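PDB 4D7R: Proline/betaine transporter, RALF from Rickettsia prowazekii str. Madrid E, which probably acts, through its Sec7 domain, as a guanine-nucleotide exchange factor, here as an engineered chimera carrying the Legionella RalF capping domain. Local coordinates for residues A[229-234]-A[339-344]. Residues are numbered along the deposited sequence; the frame is centred on the assembly and turned at random.
Sequences YELTST and ADFSSP
L231 meets F341, S343 and P344 with one short side chain. From CB, which points toward the loop 339-344, the chain turns so that CG lies beside the backbone N and anti to the carbonyl carbon (chi1 -65°). CG itself only grazes the carbonyl of P344, with L231 CG 4.1 Å from P344 O. The branches then divide the work. L231 CD1 goes over one face of the F341 ring, offset toward its rim. From L231 CD1 to the centroid of the F341 ring is 4.2 Å, 20° off the ring normal, a CH-pi contact on the side of F341 CD1 and F341 CE1. L231 CD2 reaches the root of the same ring, 3.7 Å from F341 CB, and lies against two carbonyl oxygens of the loop: L231 CD2 is 3.4 Å from S343 O and 3.6 Å from P344 O. Both segments lie in the capping-domain part of the chimera, the piece from Legionella RalF, whose core is an antiparallel sheet with helices packed against it. L231 sits on strand 228-232; the loop follows helix 330-339 and leads into strand 347-349, the antiparallel neighbour of strand 228-232 in the sheet. The F341 side chain also touches V320 and I322 of strand 319-324, the neighbour on the other flank, so the loop is pressed onto side chains from two adjacent strands. The polar link is indirect: a water accepts from the backbone N of T232 at 3.0 Å from that N, and donates to P344 O at 2.6 Å from that O. S343 presents its CB to L231 CD2, while its OG is hydrogen-bonded to OD2 of D239, outside the two segments.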
ATOM      1  N   TYR A 229      -4.677 -12.210   3.493  1.00 15.56           N
ATOM      2  CA  TYR A 229      -5.221 -13.168   2.553  1.00 15.23           C
ATOM      3  C   TYR A 229      -5.364 -12.504   1.204  1.00 17.73           C
ATOM      4  O   TYR A 229      -5.900 -11.395   1.115  1.00 18.63           O
ATOM      5  CB  TYR A 229      -6.619 -13.642   3.024  1.00 14.76           C
ATOM      6  CG  TYR A 229      -6.654 -14.270   4.396  1.00 15.43           C
ATOM      7  CD1 TYR A 229      -6.172 -15.561   4.608  1.00 17.09           C
ATOM      8  CD2 TYR A 229      -7.186 -13.583   5.486  1.00 16.01           C
ATOM      9  CE1 TYR A 229      -6.202 -16.145   5.877  1.00 18.33           C
ATOM     10  CE2 TYR A 229      -7.254 -14.174   6.755  1.00 16.76           C
ATOM     11  CZ  TYR A 229      -6.765 -15.459   6.940  1.00 18.97           C
ATOM     12  OH  TYR A 229      -6.814 -16.040   8.179  1.00 19.64           O
ATOM     13  N   GLU A 230      -4.939 -13.186   0.144  1.00 15.21           N
ATOM     14  CA  GLU A 230      -5.151 -12.679  -1.217  1.00 14.87           C
ATOM     15  C   GLU A 230      -5.814 -13.732  -2.089  1.00 16.98           C
ATOM     16  O   GLU A 230      -5.326 -14.859  -2.192  1.00 14.00           O
ATOM     17  CB  GLU A 230      -3.867 -12.140  -1.875  1.00 16.54           C
ATOM     18  CG  GLU A 230      -4.106 -11.608  -3.297  1.00 24.13           C
ATOM     19  CD  GLU A 230      -2.937 -10.992  -4.053  1.00 36.92           C
ATOM     20  OE1 GLU A 230      -1.774 -11.338  -3.751  1.00 30.61           O
ATOM     21  OE2 GLU A 230      -3.193 -10.201  -4.993  1.00 23.82           O
ATOM     22  N   LEU A 231      -6.938 -13.345  -2.699  1.00 15.27           N
ATOM     23  CA  LEU A 231      -7.682 -14.174  -3.646  1.00 17.30           C
ATOM     24  C   LEU A 231      -7.384 -13.544  -4.986  1.00 19.19           C
ATOM     25  O   LEU A 231      -7.510 -12.341  -5.122  1.00 17.78           O
ATOM     26  CB  LEU A 231      -9.199 -14.102  -3.361  1.00 17.48           C
ATOM     27  CG  LEU A 231      -9.616 -14.691  -2.012  1.00 22.08           C
ATOM     28  CD1 LEU A 231     -10.027 -13.594  -1.040  1.00 21.35           C
ATOM     29  CD2 LEU A 231     -10.703 -15.756  -2.198  1.00 21.31           C
ATOM     30  N   THR A 232      -6.866 -14.322  -5.930  1.00 16.88           N
ATOM     31  CA  THR A 232      -6.549 -13.818  -7.263  1.00 16.60           C
ATOM     32  C   THR A 232      -6.488 -14.989  -8.204  1.00 21.03           C
ATOM     33  O   THR A 232      -5.796 -15.963  -7.912  1.00 20.08           O
ATOM     34  CB  THR A 232      -5.263 -12.928  -7.329  1.00 20.12           C
ATOM     35  OG1 THR A 232      -5.135 -12.443  -8.664  1.00 22.46           O
ATOM     36  CG2 THR A 232      -3.972 -13.658  -6.917  1.00 19.89           C
ATOM     37  N   SER A 233      -7.202 -14.890  -9.334  1.00 17.65           N
ATOM     38  CA  SER A 233      -7.245 -15.942 -10.351  1.00 17.55           C
ATOM     39  C   SER A 233      -7.896 -15.367 -11.603  1.00 23.74           C
ATOM     40  O   SER A 233      -8.500 -14.288 -11.548  1.00 22.15           O
ATOM     41  CB  SER A 233      -8.056 -17.143  -9.847  1.00 17.49           C
ATOM     42  OG  SER A 233      -9.452 -16.891  -9.922  1.00 21.78           O
ATOM     43  N   THR A 234      -7.811 -16.093 -12.725  1.00 21.79           N
ATOM     44  CA  THR A 234      -8.466 -15.671 -13.965  1.00 22.41           C
ATOM     45  C   THR A 234      -9.981 -15.927 -13.892  1.00 29.39           C
ATOM     46  O   THR A 234     -10.698 -15.555 -14.818  1.00 32.81           O
ATOM     47  CB  THR A 234      -7.846 -16.373 -15.192  1.00 28.05           C
ATOM     48  OG1 THR A 234      -8.162 -17.775 -15.172  1.00 25.86           O
ATOM     49  CG2 THR A 234      -6.360 -16.137 -15.315  1.00 23.93           C
ATOM     50  N   ALA A 339     -13.121 -17.138   3.620  1.00 19.78           N
ATOM     51  CA  ALA A 339     -13.743 -18.460   3.470  1.00 20.23           C
ATOM     52  C   ALA A 339     -15.128 -18.409   2.832  1.00 24.28           C
ATOM     53  O   ALA A 339     -15.590 -19.438   2.334  1.00 23.30           O
ATOM     54  CB  ALA A 339     -13.800 -19.170   4.806  1.00 21.44           C
ATOM     55  N   ASP A 340     -15.802 -17.231   2.845  1.00 21.21           N
ATOM     56  CA  ASP A 340     -17.118 -17.094   2.213  1.00 21.14           C
ATOM     57  C   ASP A 340     -17.052 -17.105   0.676  1.00 24.55           C
ATOM     58  O   ASP A 340     -18.067 -17.351   0.019  1.00 23.10           O
ATOM     59  CB  ASP A 340     -17.900 -15.884   2.759  1.00 23.01           C
ATOM     60  CG  ASP A 340     -18.688 -16.194   4.020  1.00 32.61           C
ATOM     61  OD1 ASP A 340     -18.883 -17.392   4.325  1.00 33.99           O
ATOM     62  OD2 ASP A 340     -19.142 -15.241   4.685  1.00 36.35           O
ATOM     63  N   PHE A 341     -15.854 -16.881   0.103  1.00 19.88           N
ATOM     64  CA  PHE A 341     -15.658 -16.956  -1.345  1.00 19.20           C
ATOM     65  C   PHE A 341     -15.632 -18.424  -1.742  1.00 26.05           C
ATOM     66  O   PHE A 341     -15.103 -19.251  -0.990  1.00 25.91           O
ATOM     67  CB  PHE A 341     -14.301 -16.338  -1.729  1.00 19.86           C
ATOM     68  CG  PHE A 341     -14.262 -14.833  -1.708  1.00 20.54           C
ATOM     69  CD1 PHE A 341     -13.994 -14.144  -0.525  1.00 22.70           C
ATOM     70  CD2 PHE A 341     -14.474 -14.097  -2.875  1.00 22.12           C
ATOM     71  CE1 PHE A 341     -13.940 -12.743  -0.512  1.00 22.56           C
ATOM     72  CE2 PHE A 341     -14.409 -12.694  -2.858  1.00 23.50           C
ATOM     73  CZ  PHE A 341     -14.136 -12.032  -1.679  1.00 20.87           C
ATOM     74  N   SER A 342     -16.171 -18.758  -2.933  1.00 24.12           N
ATOM     75  CA  SER A 342     -16.063 -20.127  -3.418  1.00 24.97           C
ATOM     76  C   SER A 342     -14.615 -20.312  -3.928  1.00 26.00           C
ATOM     77  O   SER A 342     -14.057 -21.395  -3.759  1.00 24.42           O
ATOM     78  CB  SER A 342     -17.104 -20.423  -4.497  1.00 29.40           C
ATOM     79  OG  SER A 342     -16.932 -19.570  -5.619  1.00 40.39           O
ATOM     80  N   SER A 343     -13.984 -19.211  -4.459  1.00 23.46           N
ATOM     81  CA  SER A 343     -12.592 -19.196  -4.920  1.00 23.49           C
ATOM     82  C   SER A 343     -11.693 -19.418  -3.698  1.00 27.43           C
ATOM     83  O   SER A 343     -11.976 -18.858  -2.637  1.00 26.03           O
ATOM     84  CB  SER A 343     -12.211 -17.838  -5.514  1.00 25.98           C
ATOM     85  OG  SER A 343     -13.028 -17.452  -6.609  1.00 32.49           O
ATOM     86  N   PRO A 344     -10.601 -20.200  -3.822  1.00 25.10           N
ATOM     87  CA  PRO A 344      -9.719 -20.383  -2.671  1.00 24.04           C
ATOM     88  C   PRO A 344      -8.782 -19.198  -2.497  1.00 25.02           C
ATOM     89  O   PRO A 344      -8.565 -18.424  -3.440  1.00 23.92           O
ATOM     90  CB  PRO A 344      -8.946 -21.652  -3.035  1.00 26.31           C
ATOM     91  CG  PRO A 344      -8.842 -21.611  -4.512  1.00 30.96           C
ATOM     92  CD  PRO A 344     -10.099 -20.928  -5.011  1.00 26.83           C
TER
HETATM   93  O   HOH W   1      -8.016 -17.066  -5.648  1.00 20.71           O